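Side-chain contacts in Aar187cp (Eremothecium gossypii, PDB 3ZIL), which probably regulates the establishment of sister-chromatid cohesion as the Wapl-family partner of cohesin, Wpl1, of which this chain is the Wap1-domain part: residues L152-W155 with A156-L160; I94-L97 with R98-R102; N53-L56 with C57-I60. All coordinates share one frame; numbering follows the deposited sequence.

Overall arrangement
The three contacts lie in the N-terminal half of an all-helical Wap1-domain chain and follow in the order interactions 3, 2, 1. Interaction 3 forms the N-cap and first two turns of helix 54-72; interaction 2 is a turn in the loop between helices 81-93 and 108-116; interaction 1 is the C-terminal part of helix 147-158 and what follows. Centres of interactions 3 and 2 are about 17 Å apart, those of 2 and 1 about 12 Å, and Ile94 packs on Ile60 while Pro95 packs on Tyr158. The loop 94-102 touches helices 54-72 and 147-158, packing successive parts of the helical domain together, while interactions 1 and 3 stay about 12 Å apart at their nearest atoms.

Interaction 1: residues L152-W155 with A156-L160; sequences LYIW and ATYLL
Tyr153 turns its CG anti to the backbone N (chi1 -176°) while Thr157 sets OG1 beside its own N (chi1 -58°), which places the Thr157 hydroxyl over the phenol ring of the residue one turn before it. This is the C-terminal part of helix 147-158 in the all-helical Wap1 domain, an i to i+4 pairing along one face. Thr157 OG1 stands 3.4 Å above the Tyr153 ring plane, over its centre, and donates to Tyr153 O at 2.7 Å. That carbonyl also takes a weak bond from Thr157 N, so backbone and side chain of one residue share an acceptor. The bond from Tyr158 N to Ile154 O is far straighter, 161° at the hydrogen. On the neighbouring flank Ile154 CD1 lies 3.9 Å from Tyr158 CE2, the two side chains slanting across each other; Tyr158 OH is hydrogen-bonded to Asp92 OD1 of helix 81-93, and the Tyr158 ring meets Trp103. Thr157 CG2 sits over the centre of one face of the Tyr158 ring, so this threonine touches both tyrosines, one with each branch. Replacing Tyr153 by an alanine would probably leave the Thr157 hydroxyl without its aromatic cover and open a gap beside Phe144. Further along, Leu159 CB rests 4.2 Å from Trp155 CD1, and Leu159 O lies in the plane of the indole, at its edge.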
loop_
_atom_site.group_PDB
_atom_site.type_symbol
_atom_site.label_atom_id
_atom_site.label_comp_id
_atom_site.label_asym_id
_atom_site.label_seq_id
_atom_site.Cartn_x
_atom_site.Cartn_y
_atom_site.Cartn_z
ATOM N N LEU A 152 -1.701 6.972 -9.958
ATOM C CA LEU A 152 -1.915 5.930 -8.858
ATOM C C LEU A 152 -3.172 5.038 -9.147
ATOM O O LEU A 152 -3.133 3.800 -9.069
ATOM C CB LEU A 152 -2.134 6.627 -7.497
ATOM C CG LEU A 152 -0.852 7.253 -6.868
ATOM C CD1 LEU A 152 -1.263 8.190 -5.744
ATOM C CD2 LEU A 152 0.140 6.173 -6.304
ATOM N N TYR A 153 -4.273 5.731 -9.478
ATOM C CA TYR A 153 -5.533 5.058 -9.806
ATOM C C TYR A 153 -5.413 4.108 -11.007
ATOM O O TYR A 153 -5.827 2.997 -10.931
ATOM C CB TYR A 153 -6.647 6.078 -10.081
ATOM C CG TYR A 153 -7.980 5.427 -10.329
ATOM C CD1 TYR A 153 -8.764 4.965 -9.246
ATOM C CD2 TYR A 153 -8.442 5.237 -11.626
ATOM C CE1 TYR A 153 -9.986 4.377 -9.457
ATOM C CE2 TYR A 153 -9.641 4.620 -11.842
ATOM C CZ TYR A 153 -10.405 4.210 -10.762
ATOM O OH TYR A 153 -11.600 3.577 -11.043
ATOM N N ILE A 154 -4.842 4.576 -12.128
ATOM C CA ILE A 154 -4.681 3.734 -13.255
ATOM C C ILE A 154 -3.860 2.507 -12.888
ATOM O O ILE A 154 -4.203 1.374 -13.290
ATOM C CB ILE A 154 -3.978 4.466 -14.438
ATOM C CG1 ILE A 154 -4.812 5.650 -14.883
ATOM C CG2 ILE A 154 -3.652 3.435 -15.534
ATOM C CD1 ILE A 154 -6.188 5.148 -15.422
ATOM N N TRP A 155 -2.727 2.754 -12.219
ATOM C CA TRP A 155 -1.766 1.735 -11.881
ATOM C C TRP A 155 -2.393 0.679 -11.017
ATOM O O TRP A 155 -2.226 -0.517 -11.281
ATOM C CB TRP A 155 -0.621 2.421 -11.100
ATOM C CG TRP A 155 0.555 1.513 -10.776
ATOM C CD1 TRP A 155 0.677 0.103 -10.964
ATOM C CD2 TRP A 155 1.801 1.924 -10.127
ATOM N NE1 TRP A 155 1.886 -0.356 -10.485
ATOM C CE2 TRP A 155 2.591 0.689 -9.920
ATOM C CE3 TRP A 155 2.295 3.148 -9.638
ATOM C CZ2 TRP A 155 3.848 0.735 -9.385
ATOM C CZ3 TRP A 155 3.552 3.179 -9.062
ATOM C CH2 TRP A 155 4.325 1.990 -8.957
ATOM N N ALA A 156 -3.179 1.078 -10.016
ATOM C CA ALA A 156 -3.714 0.086 -9.087
ATOM C C ALA A 156 -4.945 -0.539 -9.759
ATOM O O ALA A 156 -5.308 -1.661 -9.430
ATOM C CB ALA A 156 -4.169 0.708 -7.843
ATOM N N THR A 157 -5.548 0.132 -10.722
ATOM C CA THR A 157 -6.881 -0.408 -11.193
ATOM C C THR A 157 -6.688 -1.368 -12.372
ATOM O O THR A 157 -7.380 -2.364 -12.503
ATOM C CB THR A 157 -7.876 0.713 -11.582
ATOM O OG1 THR A 157 -8.075 1.576 -10.473
ATOM C CG2 THR A 157 -9.291 0.162 -12.092
ATOM N N TYR A 158 -5.781 -1.025 -13.260
ATOM C CA TYR A 158 -5.591 -1.740 -14.534
ATOM C C TYR A 158 -4.242 -2.433 -14.563
ATOM O O TYR A 158 -4.036 -3.301 -15.353
ATOM C CB TYR A 158 -5.665 -0.715 -15.704
ATOM C CG TYR A 158 -7.021 -0.053 -15.764
ATOM C CD1 TYR A 158 -8.154 -0.779 -16.095
ATOM C CD2 TYR A 158 -7.175 1.327 -15.409
ATOM C CE1 TYR A 158 -9.450 -0.157 -16.083
ATOM C CE2 TYR A 158 -8.432 1.915 -15.349
ATOM C CZ TYR A 158 -9.561 1.183 -15.752
ATOM O OH TYR A 158 -10.800 1.827 -15.726
ATOM N N LEU A 159 -3.303 -2.046 -13.704
ATOM C CA LEU A 159 -1.955 -2.560 -13.931
ATOM C C LEU A 159 -1.407 -3.203 -12.683
ATOM O O LEU A 159 -0.193 -3.229 -12.490
ATOM C CB LEU A 159 -1.027 -1.456 -14.426
ATOM C CG LEU A 159 -1.425 -0.746 -15.724
ATOM C CD1 LEU A 159 -0.538 0.478 -15.960
ATOM C CD2 LEU A 159 -1.396 -1.753 -16.888
ATOM N N LEU A 160 -2.280 -3.680 -11.798
ATOM C CA LEU A 160 -1.776 -4.372 -10.611
ATOM C C LEU A 160 -1.194 -5.693 -11.199
ATOM O O LEU A 160 -0.799 -6.566 -10.475
ATOM C CB LEU A 160 -2.874 -4.562 -9.557
ATOM C CG LEU A 160 -2.549 -4.547 -8.033
ATOM C CD1 LEU A 160 -1.682 -3.373 -7.621
ATOM C CD2 LEU A 160 -3.791 -4.566 -7.156
#

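Interaction 2: residues I94-L97 with R98-R102; sequences IPLL and RHDKR
Leu96 and Asp100 meet across a tight turn, the leucine CB 3.8 Å from Asp100 OD2, with the two side chains set obliquely. Asp100 carries its CG anti to the backbone N (chi1 -167°), which turns the carboxylate back toward the leucine and gives each oxygen a different task. OD1 accepts from Arg102 N at 2.9 Å, a nearly straight bond (167° at the hydrogen) that reaches the oxygen on its anti side and somewhat out of the carboxylate plane. OD2 takes a hydrogen from a water 2.6 Å away, and the same water accepts from Leu97 N, so the carboxylate is tied to the chain on both sides of the turn. Leu96 CD1 reaches Arg102 CB at 3.6 Å, while the leucine side chain also packs on His65 and Trp69 of helix 54-72. Arg102 runs extended from CG to NE, away from the turn, and its NE forms a salt bridge with Glu70. On the outer flank His99 puts its CG between the backbone N and the carbonyl carbon (chi1 53°), which stands the imidazole alongside Leu97: CE1 lies 3.8 Å from Leu97 CB and close to CD1. The Arg98 side chain packs on Leu160 and Tyr161. The backbone closes through Asp100 N to Leu97 O at 3.1 Å, the donor well above the carbonyl plane; Leu97 O also accepts from Trp103 NE1. Two linked motifs result: a type I beta turn from Leu97 to Asp100 and an Asx turn that starts at the same Asp100 and leads the chain into the 3-10 segment beginning at Lys101.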
loop_
_atom_site.group_PDB
_atom_site.type_symbol
_atom_site.label_atom_id
_atom_site.label_comp_id
_atom_site.label_asym_id
_atom_site.label_seq_id
_atom_site.Cartn_x
_atom_site.Cartn_y
_atom_site.Cartn_z
ATOM N N ILE A 94 -11.544 4.033 -21.737
ATOM C CA ILE A 94 -11.661 2.936 -22.729
ATOM C C ILE A 94 -10.484 2.058 -22.534
ATOM O O ILE A 94 -9.549 2.019 -23.388
ATOM C CB ILE A 94 -11.667 3.447 -24.202
ATOM C CG1 ILE A 94 -10.474 4.428 -24.422
ATOM C CG2 ILE A 94 -13.058 4.063 -24.542
ATOM C CD1 ILE A 94 -10.164 4.747 -25.914
ATOM N N PRO A 95 -10.483 1.364 -21.395
ATOM C CA PRO A 95 -9.382 0.500 -21.034
ATOM C C PRO A 95 -9.309 -0.693 -22.004
ATOM O O PRO A 95 -10.352 -1.198 -22.458
ATOM C CB PRO A 95 -9.795 0.002 -19.605
ATOM C CG PRO A 95 -11.303 0.135 -19.577
ATOM C CD PRO A 95 -11.497 1.452 -20.318
ATOM N N LEU A 96 -8.107 -1.153 -22.334
ATOM C CA LEU A 96 -7.966 -2.433 -23.062
ATOM C C LEU A 96 -8.229 -3.587 -22.089
ATOM O O LEU A 96 -8.249 -3.364 -20.863
ATOM C CB LEU A 96 -6.527 -2.604 -23.598
ATOM C CG LEU A 96 -5.974 -1.458 -24.446
ATOM C CD1 LEU A 96 -4.474 -1.633 -24.610
ATOM C CD2 LEU A 96 -6.714 -1.476 -25.789
ATOM N N LEU A 97 -8.430 -4.818 -22.613
ATOM C CA LEU A 97 -8.569 -5.969 -21.732
ATOM C C LEU A 97 -7.313 -6.093 -20.912
ATOM O O LEU A 97 -6.246 -5.650 -21.400
ATOM C CB LEU A 97 -8.700 -7.239 -22.573
ATOM C CG LEU A 97 -9.770 -7.332 -23.651
ATOM C CD1 LEU A 97 -9.397 -8.446 -24.682
ATOM C CD2 LEU A 97 -11.101 -7.531 -22.938
ATOM N N ARG A 98 -7.407 -6.775 -19.746
ATOM C CA ARG A 98 -6.305 -6.879 -18.766
ATOM C C ARG A 98 -4.938 -7.374 -19.320
ATOM O O ARG A 98 -3.865 -6.868 -18.947
ATOM C CB ARG A 98 -6.704 -7.694 -17.478
ATOM C CG ARG A 98 -5.721 -7.460 -16.293
ATOM C CD ARG A 98 -6.233 -7.779 -14.859
ATOM N NE ARG A 98 -6.140 -6.643 -13.895
ATOM C CZ ARG A 98 -5.013 -6.157 -13.345
ATOM N NH1 ARG A 98 -3.838 -6.697 -13.670
ATOM N NH2 ARG A 98 -5.047 -5.114 -12.480
ATOM N N HIS A 99 -4.983 -8.335 -20.219
ATOM C CA HIS A 99 -3.762 -8.980 -20.695
ATOM C C HIS A 99 -3.346 -8.460 -22.054
ATOM O O HIS A 99 -2.428 -8.997 -22.695
ATOM C CB HIS A 99 -4.051 -10.463 -20.817
ATOM C CG HIS A 99 -5.296 -10.761 -21.672
ATOM N ND1 HIS A 99 -6.549 -10.448 -21.271
ATOM C CD2 HIS A 99 -5.429 -11.326 -22.966
ATOM C CE1 HIS A 99 -7.440 -10.831 -22.236
ATOM N NE2 HIS A 99 -6.752 -11.346 -23.265
ATOM N N ASP A 100 -4.010 -7.432 -22.550
ATOM C CA ASP A 100 -3.569 -6.851 -23.809
ATOM C C ASP A 100 -2.123 -6.262 -23.658
ATOM O O ASP A 100 -1.868 -5.367 -22.834
ATOM C CB ASP A 100 -4.564 -5.797 -24.200
ATOM C CG ASP A 100 -4.397 -5.325 -25.625
ATOM O OD1 ASP A 100 -3.243 -5.143 -26.079
ATOM O OD2 ASP A 100 -5.470 -5.084 -26.248
ATOM N N LYS A 101 -1.190 -6.736 -24.467
ATOM C CA LYS A 101 0.159 -6.228 -24.356
ATOM C C LYS A 101 0.324 -4.718 -24.652
ATOM O O LYS A 101 1.390 -4.148 -24.343
ATOM C CB LYS A 101 1.083 -7.016 -25.275
ATOM C CG LYS A 101 1.261 -8.467 -24.834
ATOM C CD LYS A 101 2.495 -9.042 -25.521
ATOM C CE LYS A 101 2.201 -10.403 -26.098
ATOM N NZ LYS A 101 1.985 -11.372 -24.988
ATOM N N ARG A 102 -0.694 -4.080 -25.243
ATOM C CA ARG A 102 -0.561 -2.673 -25.586
ATOM C C ARG A 102 -0.719 -1.822 -24.322
ATOM O O ARG A 102 -0.531 -0.639 -24.370
ATOM C CB ARG A 102 -1.547 -2.235 -26.697
ATOM C CG ARG A 102 -1.119 -2.743 -28.084
ATOM C CD ARG A 102 -2.294 -2.559 -29.054
ATOM N NE ARG A 102 -1.780 -2.592 -30.413
ATOM C CZ ARG A 102 -2.017 -3.614 -31.274
ATOM N NH1 ARG A 102 -2.838 -4.620 -30.948
ATOM N NH2 ARG A 102 -1.558 -3.573 -32.522
HETATM O O HOH W 1 -7.978 -5.082 -25.767
#

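Interaction 3: residues N53-L56 with C57-I60; sequences NEDL and CQYI
Leu56 and Ile60 make the apolar part of this contact: Leu56 CD1 lies 3.9 Å from Ile60 CD1, the branches meeting at an oblique angle. Ile60 sets CG1 beside its own N (chi1 -66°), which carries CG1 back over Leu56 O at 3.4 Å. Both side chains also pack on Met50 of helix 36-52, while Tyr20 and Leu24 of helix 20-27 touch Leu56 and Ile60 respectively. The backbone bonds are those of a regular alpha-helix, Cys57 N to Asn53 O through Ile60 N to Leu56 O, the last almost straight at 178°. Here helix 54-72 begins, with Asn53 as N-cap: OD1 accepts from Leu56 N at 3.0 Å, the donor well above the amide's carbonyl plane, and more weakly from Asp55 N. One side-chain oxygen thus receives two N-H groups of the first turn, the second only weakly. Asn53 ND2 and Asp55 OD2 both bond Tyr20 OH, so a single hydroxyl joins the cap to the first turn. Among the looser polar and mixed contacts, Glu54 bends at chi2 (63°), bringing OE2 within 4.1 Å of Cys57 CB, and both residues touch Lys93 of helix 81-93. Cys57 SG lies 3.7 Å from Asn53 O.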
loop_
_atom_site.group_PDB
_atom_site.type_symbol
_atom_site.label_atom_id
_atom_site.label_comp_id
_atom_site.label_asym_id
_atom_site.label_seq_id
_atom_site.Cartn_x
_atom_site.Cartn_y
_atom_site.Cartn_z
ATOM N N ASN A 53 -20.051 12.016 -24.759
ATOM C CA ASN A 53 -20.783 11.184 -25.709
ATOM C C ASN A 53 -20.405 9.699 -25.554
ATOM O O ASN A 53 -19.374 9.224 -26.083
ATOM C CB ASN A 53 -20.602 11.729 -27.162
ATOM C CG ASN A 53 -21.306 10.868 -28.188
ATOM O OD1 ASN A 53 -21.883 9.856 -27.829
ATOM N ND2 ASN A 53 -21.247 11.235 -29.462
ATOM N N GLU A 54 -21.219 8.983 -24.770
ATOM C CA GLU A 54 -21.034 7.563 -24.482
ATOM C C GLU A 54 -21.097 6.772 -25.805
ATOM O O GLU A 54 -20.401 5.784 -26.011
ATOM C CB GLU A 54 -22.104 7.121 -23.440
ATOM C CG GLU A 54 -22.092 5.657 -23.003
ATOM C CD GLU A 54 -20.793 5.249 -22.294
ATOM O OE1 GLU A 54 -20.453 5.856 -21.259
ATOM O OE2 GLU A 54 -20.087 4.324 -22.769
ATOM N N ASP A 55 -21.896 7.271 -26.739
ATOM C CA ASP A 55 -22.052 6.617 -28.051
ATOM C C ASP A 55 -20.712 6.644 -28.845
ATOM O O ASP A 55 -20.333 5.680 -29.491
ATOM C CB ASP A 55 -23.208 7.304 -28.800
ATOM C CG ASP A 55 -23.657 6.555 -30.011
ATOM O OD1 ASP A 55 -23.785 5.330 -29.940
ATOM O OD2 ASP A 55 -23.923 7.193 -31.057
ATOM N N LEU A 56 -19.993 7.751 -28.774
ATOM C CA LEU A 56 -18.650 7.847 -29.414
ATOM C C LEU A 56 -17.700 6.822 -28.748
ATOM O O LEU A 56 -16.959 6.099 -29.416
ATOM C CB LEU A 56 -18.115 9.312 -29.320
ATOM C CG LEU A 56 -16.605 9.591 -29.498
ATOM C CD1 LEU A 56 -16.211 9.240 -30.936
ATOM C CD2 LEU A 56 -16.142 11.011 -29.089
ATOM N N CYS A 57 -17.789 6.728 -27.429
ATOM C CA CYS A 57 -17.000 5.773 -26.676
ATOM C C CYS A 57 -17.279 4.328 -27.103
ATOM O O CYS A 57 -16.357 3.564 -27.271
ATOM C CB CYS A 57 -17.172 5.932 -25.162
ATOM S SG CYS A 57 -16.584 7.498 -24.450
ATOM N N GLN A 58 -18.538 3.956 -27.272
ATOM C CA GLN A 58 -18.921 2.604 -27.688
ATOM C C GLN A 58 -18.376 2.311 -29.075
ATOM O O GLN A 58 -17.700 1.295 -29.309
ATOM C CB GLN A 58 -20.449 2.445 -27.627
ATOM C CG GLN A 58 -20.982 2.136 -26.229
ATOM C CD GLN A 58 -22.458 2.541 -26.053
ATOM O OE1 GLN A 58 -22.791 3.731 -25.942
ATOM N NE2 GLN A 58 -23.349 1.546 -26.019
ATOM N N TYR A 59 -18.572 3.280 -29.961
ATOM C CA TYR A 59 -18.017 3.234 -31.298
ATOM C C TYR A 59 -16.495 2.945 -31.302
ATOM O O TYR A 59 -16.019 1.976 -31.933
ATOM C CB TYR A 59 -18.350 4.520 -32.068
ATOM C CG TYR A 59 -17.722 4.494 -33.429
ATOM C CD1 TYR A 59 -16.430 4.969 -33.596
ATOM C CD2 TYR A 59 -18.386 3.932 -34.547
ATOM C CE1 TYR A 59 -15.796 4.918 -34.814
ATOM C CE2 TYR A 59 -17.761 3.888 -35.806
ATOM C CZ TYR A 59 -16.438 4.377 -35.911
ATOM O OH TYR A 59 -15.699 4.400 -37.074
ATOM N N ILE A 60 -15.719 3.786 -30.618
ATOM C CA ILE A 60 -14.260 3.549 -30.484
ATOM C C ILE A 60 -13.983 2.125 -30.032
ATOM O O ILE A 60 -13.139 1.378 -30.598
ATOM C CB ILE A 60 -13.610 4.589 -29.529
ATOM C CG1 ILE A 60 -13.676 5.991 -30.146
ATOM C CG2 ILE A 60 -12.175 4.184 -29.171
ATOM C CD1 ILE A 60 -13.443 7.122 -29.107
#